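Local coordinates for fibronectin type III domain-containing protein (Simiduia agarivorans, PDB 6P2K), which probably hydrolyses xyloglucan-type beta-glucans as a zinc-binding, beta-propeller glycoside hydrolase of family 74, at residues His576-Thr588 with Val594-Thr606. Sequence-based numbering, arbitrary orientation.
Sequences HPTNEKVVFFSST and VWRGEQQNDGSWT
V583 and G597 exchange two backbone hydrogen bonds, G597 N to V583 O at 2.7 Å and V583 N to G597 O at 3.0 Å; F585 and W595 form a second such pair. A fifth bond runs from Q599 N to K581 O. Beyond it a water donates to both E580 O and Q599 OE1, tying the turn at N579-V582 to the neighbouring strand.

On the face bearing V582, F584, R596 and E598, the R596 chain runs extended from CG to NE alongside the F584 ring, its CG 3.5 Å from F584 CE2. With CG anti to the backbone N (chi1 174°), this chain carries the guanidinium, turned 65° from that ring, to E598 OE2, which it grips end-on, with R596 NH2 at 2.9 Å. R596 NE is salt-bridged to E656, so the arginine links two acids. Replacing R596 by an alanine is likely to leave E598 and E656 without their shared cation and to uncover one flank of F584.

The face of V583, F585 and W595 is apolar and largely aromatic. W595 CB sits over the F585 ring, 3.8 Å from its centroid, while the indole is slid aside so that the nearly parallel rings (21°) barely overlap. W595 NE1 bonds to V591 O in the connecting loop. Further along, W605 CZ3 touches V583 CG1 at 3.9 Å, with G597 C at the edge of the indole and Q599 CB over one of its faces; a side chain at G597 would crowd that valine.

The antiparallel strands thus make a beta hairpin within one blade of one of the two seven-bladed beta-propellers of the GH74 module.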
ATOM      1  N   HIS B 576     -11.472  12.445 -37.954  1.00 17.29           N
ATOM      2  CA  HIS B 576     -11.388  13.837 -38.368  1.00 19.37           C
ATOM      3  C   HIS B 576     -10.560  14.627 -37.356  1.00 22.93           C
ATOM      4  O   HIS B 576     -10.698  14.421 -36.145  1.00 23.93           O
ATOM      5  CB  HIS B 576     -12.795  14.423 -38.501  1.00 20.75           C
ATOM      6  CG  HIS B 576     -12.848  15.754 -39.186  1.00 25.00           C
ATOM      7  ND1 HIS B 576     -12.384  16.913 -38.602  1.00 25.55           N
ATOM      8  CD2 HIS B 576     -13.327  16.109 -40.401  1.00 25.05           C
ATOM      9  CE1 HIS B 576     -12.568  17.925 -39.433  1.00 27.62           C
ATOM     10  NE2 HIS B 576     -13.140  17.464 -40.531  1.00 26.39           N
ATOM     11  N   PRO B 577      -9.679  15.524 -37.811  1.00 23.82           N
ATOM     12  CA  PRO B 577      -8.738  16.157 -36.872  1.00 21.60           C
ATOM     13  C   PRO B 577      -9.391  17.090 -35.865  1.00 24.33           C
ATOM     14  O   PRO B 577      -8.830  17.286 -34.778  1.00 28.06           O
ATOM     15  CB  PRO B 577      -7.775  16.914 -37.799  1.00 22.29           C
ATOM     16  CG  PRO B 577      -8.534  17.102 -39.072  1.00 23.97           C
ATOM     17  CD  PRO B 577      -9.388  15.880 -39.210  1.00 22.94           C
ATOM     18  N   THR B 578     -10.548  17.679 -36.180  1.00 24.00           N
ATOM     19  CA  THR B 578     -11.199  18.612 -35.265  1.00 28.96           C
ATOM     20  C   THR B 578     -12.659  18.298 -34.970  1.00 30.60           C
ATOM     21  O   THR B 578     -13.236  18.944 -34.091  1.00 31.44           O
ATOM     22  CB  THR B 578     -11.121  20.051 -35.801  1.00 31.18           C
ATOM     23  OG1 THR B 578     -11.874  20.154 -37.015  1.00 32.00           O
ATOM     24  CG2 THR B 578      -9.678  20.458 -36.065  1.00 30.90           C
ATOM     25  N   ASN B 579     -13.274  17.345 -35.664  1.00 30.88           N
ATOM     26  CA  ASN B 579     -14.686  17.018 -35.472  1.00 28.12           C
ATOM     27  C   ASN B 579     -14.784  15.542 -35.096  1.00 27.33           C
ATOM     28  O   ASN B 579     -14.655  14.665 -35.957  1.00 26.51           O
ATOM     29  CB  ASN B 579     -15.489  17.336 -36.729  1.00 25.65           C
ATOM     30  CG  ASN B 579     -16.986  17.214 -36.517  1.00 30.75           C
ATOM     31  OD1 ASN B 579     -17.444  16.713 -35.489  1.00 31.38           O
ATOM     32  ND2 ASN B 579     -17.760  17.669 -37.497  1.00 32.94           N
ATOM     33  N   GLU B 580     -15.031  15.263 -33.813  1.00 22.80           N
ATOM     34  CA  GLU B 580     -15.067  13.873 -33.374  1.00 26.25           C
ATOM     35  C   GLU B 580     -16.290  13.123 -33.884  1.00 27.15           C
ATOM     36  O   GLU B 580     -16.358  11.903 -33.705  1.00 28.40           O
ATOM     37  CB  GLU B 580     -14.982  13.788 -31.845  1.00 29.62           C
ATOM     38  CG  GLU B 580     -16.198  14.281 -31.081  1.00 33.24           C
ATOM     39  CD  GLU B 580     -16.016  14.149 -29.572  1.00 35.92           C
ATOM     40  OE1 GLU B 580     -15.826  15.185 -28.900  1.00 39.41           O
ATOM     41  OE2 GLU B 580     -16.053  13.009 -29.059  1.00 34.11           O
ATOM     42  N   LYS B 581     -17.237  13.805 -34.531  1.00 27.08           N
ATOM     43  CA  LYS B 581     -18.393  13.153 -35.137  1.00 28.84           C
ATOM     44  C   LYS B 581     -18.135  12.651 -36.552  1.00 25.15           C
ATOM     45  O   LYS B 581     -19.061  12.127 -37.179  1.00 29.75           O
ATOM     46  CB  LYS B 581     -19.596  14.102 -35.173  1.00 37.39           C
ATOM     47  CG  LYS B 581     -20.072  14.606 -33.825  1.00 43.41           C
ATOM     48  CD  LYS B 581     -21.231  15.568 -34.017  1.00 50.48           C
ATOM     49  CE  LYS B 581     -22.172  15.560 -32.830  1.00 58.10           C
ATOM     50  NZ  LYS B 581     -21.725  16.503 -31.771  1.00 63.67           N
ATOM     51  N   VAL B 582     -16.923  12.810 -37.081  1.00 25.29           N
ATOM     52  CA  VAL B 582     -16.605  12.404 -38.444  1.00 23.02           C
ATOM     53  C   VAL B 582     -15.383  11.500 -38.407  1.00 22.36           C
ATOM     54  O   VAL B 582     -14.404  11.799 -37.714  1.00 19.24           O
ATOM     55  CB  VAL B 582     -16.353  13.616 -39.365  1.00 24.10           C
ATOM     56  CG1 VAL B 582     -15.895  13.156 -40.739  1.00 21.32           C
ATOM     57  CG2 VAL B 582     -17.614  14.458 -39.484  1.00 25.23           C
ATOM     58  N   VAL B 583     -15.443  10.391 -39.143  1.00 21.33           N
ATOM     59  CA  VAL B 583     -14.347   9.434 -39.218  1.00 19.81           C
ATOM     60  C   VAL B 583     -14.255   8.908 -40.645  1.00 21.92           C
ATOM     61  O   VAL B 583     -15.275   8.691 -41.308  1.00 24.20           O
ATOM     62  CB  VAL B 583     -14.532   8.282 -38.205  1.00 20.65           C
ATOM     63  CG1 VAL B 583     -15.761   7.447 -38.541  1.00 21.19           C
ATOM     64  CG2 VAL B 583     -13.287   7.411 -38.146  1.00 17.89           C
ATOM     65  N   PHE B 584     -13.026   8.727 -41.122  1.00 20.66           N
ATOM     66  CA  PHE B 584     -12.756   8.109 -42.410  1.00 21.12           C
ATOM     67  C   PHE B 584     -11.992   6.810 -42.191  1.00 22.27           C
ATOM     68  O   PHE B 584     -11.351   6.613 -41.156  1.00 18.83           O
ATOM     69  CB  PHE B 584     -11.934   9.027 -43.330  1.00 20.26           C
ATOM     70  CG  PHE B 584     -12.472  10.424 -43.447  1.00 20.96           C
ATOM     71  CD1 PHE B 584     -12.103  11.403 -42.536  1.00 21.45           C
ATOM     72  CD2 PHE B 584     -13.324  10.767 -44.482  1.00 22.69           C
ATOM     73  CE1 PHE B 584     -12.587  12.695 -42.646  1.00 22.49           C
ATOM     74  CE2 PHE B 584     -13.816  12.056 -44.596  1.00 23.23           C
ATOM     75  CZ  PHE B 584     -13.445  13.021 -43.677  1.00 22.17           C
ATOM     76  N   PHE B 585     -12.063   5.922 -43.180  1.00 21.50           N
ATOM     77  CA  PHE B 585     -11.215   4.738 -43.175  1.00 21.91           C
ATOM     78  C   PHE B 585     -11.127   4.187 -44.588  1.00 22.39           C
ATOM     79  O   PHE B 585     -11.984   4.455 -45.436  1.00 21.58           O
ATOM     80  CB  PHE B 585     -11.719   3.665 -42.194  1.00 21.41           C
ATOM     81  CG  PHE B 585     -13.021   3.015 -42.589  1.00 22.85           C
ATOM     82  CD1 PHE B 585     -14.232   3.608 -42.273  1.00 23.38           C
ATOM     83  CD2 PHE B 585     -13.032   1.788 -43.232  1.00 22.38           C
ATOM     84  CE1 PHE B 585     -15.428   3.003 -42.612  1.00 24.38           C
ATOM     85  CE2 PHE B 585     -14.226   1.181 -43.577  1.00 24.43           C
ATOM     86  CZ  PHE B 585     -15.425   1.791 -43.267  1.00 25.52           C
ATOM     87  N   SER B 586     -10.064   3.429 -44.834  1.00 23.13           N
ATOM     88  CA  SER B 586      -9.856   2.759 -46.110  1.00 23.57           C
ATOM     89  C   SER B 586     -10.360   1.328 -45.987  1.00 25.09           C
ATOM     90  O   SER B 586      -9.860   0.556 -45.160  1.00 25.03           O
ATOM     91  CB  SER B 586      -8.381   2.786 -46.512  1.00 22.51           C
ATOM     92  OG  SER B 586      -7.551   2.352 -45.447  1.00 21.30           O
ATOM     93  N   SER B 587     -11.359   0.985 -46.794  1.00 22.25           N
ATOM     94  CA  SER B 587     -11.936  -0.350 -46.790  1.00 21.77           C
ATOM     95  C   SER B 587     -11.173  -1.251 -47.745  1.00 24.77           C
ATOM     96  O   SER B 587     -10.978  -0.902 -48.913  1.00 26.30           O
ATOM     97  CB  SER B 587     -13.407  -0.297 -47.189  1.00 23.46           C
ATOM     98  OG  SER B 587     -13.937  -1.604 -47.354  1.00 23.74           O
ATOM     99  N   THR B 588     -10.753  -2.416 -47.252  1.00 23.86           N
ATOM    100  CA  THR B 588     -10.043  -3.389 -48.070  1.00 22.07           C
ATOM    101  C   THR B 588     -10.775  -4.721 -48.127  1.00 26.70           C
ATOM    102  O   THR B 588     -10.189  -5.727 -48.544  1.00 28.38           O
ATOM    103  CB  THR B 588      -8.616  -3.584 -47.549  1.00 19.88           C
ATOM    104  OG1 THR B 588      -8.645  -4.310 -46.314  1.00 19.73           O
ATOM    105  CG2 THR B 588      -7.952  -2.236 -47.325  1.00 16.71           C
ATOM    106  N   VAL B 594     -12.280   4.532 -49.818  1.00 26.98           N
ATOM    107  CA  VAL B 594     -12.319   5.439 -48.675  1.00 26.66           C
ATOM    108  C   VAL B 594     -13.773   5.647 -48.275  1.00 26.36           C
ATOM    109  O   VAL B 594     -14.603   6.059 -49.092  1.00 23.69           O
ATOM    110  CB  VAL B 594     -11.635   6.776 -48.994  1.00 23.93           C
ATOM    111  CG1 VAL B 594     -11.682   7.691 -47.779  1.00 19.80           C
ATOM    112  CG2 VAL B 594     -10.199   6.544 -49.437  1.00 21.61           C
ATOM    113  N   TRP B 595     -14.087   5.347 -47.021  1.00 26.10           N
ATOM    114  CA  TRP B 595     -15.425   5.514 -46.480  1.00 24.32           C
ATOM    115  C   TRP B 595     -15.428   6.660 -45.476  1.00 23.45           C
ATOM    116  O   TRP B 595     -14.407   6.960 -44.850  1.00 26.84           O
ATOM    117  CB  TRP B 595     -15.903   4.222 -45.807  1.00 22.67           C
ATOM    118  CG  TRP B 595     -16.433   3.203 -46.766  1.00 23.31           C
ATOM    119  CD1 TRP B 595     -15.718   2.487 -47.680  1.00 17.91           C
ATOM    120  CD2 TRP B 595     -17.796   2.776 -46.896  1.00 22.81           C
ATOM    121  NE1 TRP B 595     -16.554   1.643 -48.377  1.00 22.19           N
ATOM    122  CE2 TRP B 595     -17.833   1.802 -47.915  1.00 21.28           C
ATOM    123  CE3 TRP B 595     -18.987   3.123 -46.247  1.00 21.83           C
ATOM    124  CZ2 TRP B 595     -19.017   1.176 -48.308  1.00 22.53           C
ATOM    125  CZ3 TRP B 595     -20.161   2.499 -46.637  1.00 21.46           C
ATOM    126  CH2 TRP B 595     -20.167   1.535 -47.657  1.00 24.34           C
ATOM    127  N   ARG B 596     -16.583   7.302 -45.324  1.00 20.36           N
ATOM    128  CA  ARG B 596     -16.739   8.398 -44.377  1.00 20.61           C
ATOM    129  C   ARG B 596     -17.983   8.167 -43.537  1.00 24.04           C
ATOM    130  O   ARG B 596     -19.066   7.923 -44.081  1.00 26.74           O
ATOM    131  CB  ARG B 596     -16.834   9.742 -45.094  1.00 19.90           C
ATOM    132  CG  ARG B 596     -17.142  10.917 -44.181  1.00 20.72           C
ATOM    133  CD  ARG B 596     -17.496  12.137 -45.021  1.00 23.84           C
ATOM    134  NE  ARG B 596     -17.720  13.348 -44.238  1.00 26.74           N
ATOM    135  CZ  ARG B 596     -18.891  13.699 -43.714  1.00 29.09           C
ATOM    136  NH1 ARG B 596     -19.957  12.924 -43.877  1.00 26.21           N
ATOM    137  NH2 ARG B 596     -18.999  14.828 -43.027  1.00 31.19           N
ATOM    138  N   GLY B 597     -17.826   8.234 -42.220  1.00 23.05           N
ATOM    139  CA  GLY B 597     -18.931   8.093 -41.286  1.00 21.82           C
ATOM    140  C   GLY B 597     -19.177   9.403 -40.561  1.00 22.53           C
ATOM    141  O   GLY B 597     -18.230  10.108 -40.198  1.00 21.07           O
ATOM    142  N   GLU B 598     -20.453   9.723 -40.355  1.00 19.98           N
ATOM    143  CA  GLU B 598     -20.853  10.960 -39.699  1.00 29.14           C
ATOM    144  C   GLU B 598     -21.887  10.644 -38.630  1.00 29.27           C
ATOM    145  O   GLU B 598     -22.940  10.073 -38.932  1.00 27.28           O
ATOM    146  CB  GLU B 598     -21.417  11.963 -40.710  1.00 31.81           C
ATOM    147  CG  GLU B 598     -21.764  13.311 -40.109  1.00 37.97           C
ATOM    148  CD  GLU B 598     -22.387  14.251 -41.122  1.00 46.64           C
ATOM    149  OE1 GLU B 598     -23.633  14.336 -41.176  1.00 51.25           O
ATOM    150  OE2 GLU B 598     -21.626  14.900 -41.869  1.00 48.11           O
ATOM    151  N   GLN B 599     -21.588  11.019 -37.389  1.00 25.92           N
ATOM    152  CA  GLN B 599     -22.527  10.838 -36.293  1.00 23.36           C
ATOM    153  C   GLN B 599     -23.596  11.922 -36.337  1.00 27.75           C
ATOM    154  O   GLN B 599     -23.295  13.099 -36.550  1.00 32.09           O
ATOM    155  CB  GLN B 599     -21.792  10.876 -34.953  1.00 22.05           C
ATOM    156  CG  GLN B 599     -22.661  10.558 -33.754  1.00 26.36           C
ATOM    157  CD  GLN B 599     -21.848  10.391 -32.483  1.00 31.35           C
ATOM    158  OE1 GLN B 599     -20.865  11.099 -32.264  1.00 32.71           O
ATOM    159  NE2 GLN B 599     -22.252   9.447 -31.640  1.00 29.00           N
ATOM    160  N   GLN B 600     -24.848  11.518 -36.139  1.00 29.22           N
ATOM    161  CA  GLN B 600     -25.985  12.421 -36.221  1.00 38.80           C
ATOM    162  C   GLN B 600     -26.356  12.938 -34.831  1.00 44.68           C
ATOM    163  O   GLN B 600     -25.674  12.674 -33.835  1.00 44.42           O
ATOM    164  CB  GLN B 600     -27.172  11.719 -36.886  1.00 42.81           C
ATOM    165  CG  GLN B 600     -26.853  11.071 -38.220  1.00 45.42           C
ATOM    166  CD  GLN B 600     -26.307  12.057 -39.232  1.00 50.81           C
ATOM    167  OE1 GLN B 600     -25.349  11.761 -39.946  1.00 52.40           O
ATOM    168  NE2 GLN B 600     -26.916  13.237 -39.301  1.00 52.49           N
ATOM    169  N   ASN B 601     -27.460  13.686 -34.763  1.00 50.05           N
ATOM    170  CA  ASN B 601     -27.933  14.217 -33.488  1.00 56.14           C
ATOM    171  C   ASN B 601     -28.360  13.097 -32.550  1.00 53.88           C
ATOM    172  O   ASN B 601     -27.955  13.062 -31.381  1.00 52.18           O
ATOM    173  CB  ASN B 601     -29.090  15.185 -33.729  1.00 66.73           C
ATOM    174  CG  ASN B 601     -28.630  16.524 -34.267  1.00 75.33           C
ATOM    175  OD1 ASN B 601     -27.642  17.088 -33.790  1.00 77.47           O
ATOM    176  ND2 ASN B 601     -29.339  17.041 -35.264  1.00 79.01           N
ATOM    177  N   ASP B 602     -29.175  12.164 -33.050  1.00 53.37           N
ATOM    178  CA  ASP B 602     -29.680  11.064 -32.237  1.00 52.87           C
ATOM    179  C   ASP B 602     -28.583  10.133 -31.738  1.00 48.00           C
ATOM    180  O   ASP B 602     -28.877   9.230 -30.946  1.00 46.70           O
ATOM    181  CB  ASP B 602     -30.707  10.260 -33.036  1.00 59.91           C
ATOM    182  CG  ASP B 602     -30.180   9.819 -34.392  1.00 67.93           C
ATOM    183  OD1 ASP B 602     -28.987  10.061 -34.682  1.00 70.30           O
ATOM    184  OD2 ASP B 602     -30.961   9.233 -35.172  1.00 71.02           O
ATOM    185  N   GLY B 603     -27.339  10.320 -32.174  1.00 43.41           N
ATOM    186  CA  GLY B 603     -26.262   9.427 -31.818  1.00 40.38           C
ATOM    187  C   GLY B 603     -25.990   8.329 -32.822  1.00 38.21           C
ATOM    188  O   GLY B 603     -24.965   7.645 -32.705  1.00 38.19           O
ATOM    189  N   SER B 604     -26.869   8.135 -33.801  1.00 34.67           N
ATOM    190  CA  SER B 604     -26.626   7.153 -34.844  1.00 33.60           C
ATOM    191  C   SER B 604     -25.606   7.687 -35.845  1.00 30.18           C
ATOM    192  O   SER B 604     -25.322   8.886 -35.904  1.00 27.81           O
ATOM    193  CB  SER B 604     -27.927   6.785 -35.561  1.00 35.89           C
ATOM    194  OG  SER B 604     -28.438   7.885 -36.296  1.00 39.25           O
ATOM    195  N   TRP B 605     -25.050   6.773 -36.635  1.00 30.10           N
ATOM    196  CA  TRP B 605     -24.031   7.091 -37.626  1.00 28.89           C
ATOM    197  C   TRP B 605     -24.530   6.728 -39.016  1.00 32.97           C
ATOM    198  O   TRP B 605     -25.229   5.726 -39.191  1.00 37.40           O
ATOM    199  CB  TRP B 605     -22.730   6.332 -37.345  1.00 27.27           C
ATOM    200  CG  TRP B 605     -22.015   6.743 -36.090  1.00 23.47           C
ATOM    201  CD1 TRP B 605     -22.388   6.470 -34.804  1.00 23.05           C
ATOM    202  CD2 TRP B 605     -20.792   7.483 -36.004  1.00 23.21           C
ATOM    203  NE1 TRP B 605     -21.477   7.001 -33.925  1.00 23.63           N
ATOM    204  CE2 TRP B 605     -20.484   7.625 -34.636  1.00 25.12           C
ATOM    205  CE3 TRP B 605     -19.926   8.038 -36.951  1.00 25.75           C
ATOM    206  CZ2 TRP B 605     -19.348   8.300 -34.192  1.00 24.58           C
ATOM    207  CZ3 TRP B 605     -18.797   8.713 -36.508  1.00 23.15           C
ATOM    208  CH2 TRP B 605     -18.522   8.838 -35.140  1.00 23.03           C
ATOM    209  N   THR B 606     -24.165   7.541 -40.005  1.00 31.55           N
ATOM    210  CA  THR B 606     -24.378   7.214 -41.408  1.00 29.99           C
ATOM    211  C   THR B 606     -23.024   7.167 -42.102  1.00 28.63           C
ATOM    212  O   THR B 606     -22.232   8.110 -41.989  1.00 28.76           O
ATOM    213  CB  THR B 606     -25.301   8.227 -42.099  1.00 32.71           C
ATOM    214  OG1 THR B 606     -24.747   9.546 -41.993  1.00 31.35           O
ATOM    215  CG2 THR B 606     -26.685   8.208 -41.467  1.00 35.43           C
TER
HETATM  216  O   HOH W   1     -18.274  10.721 -32.013  1.00 25.18           O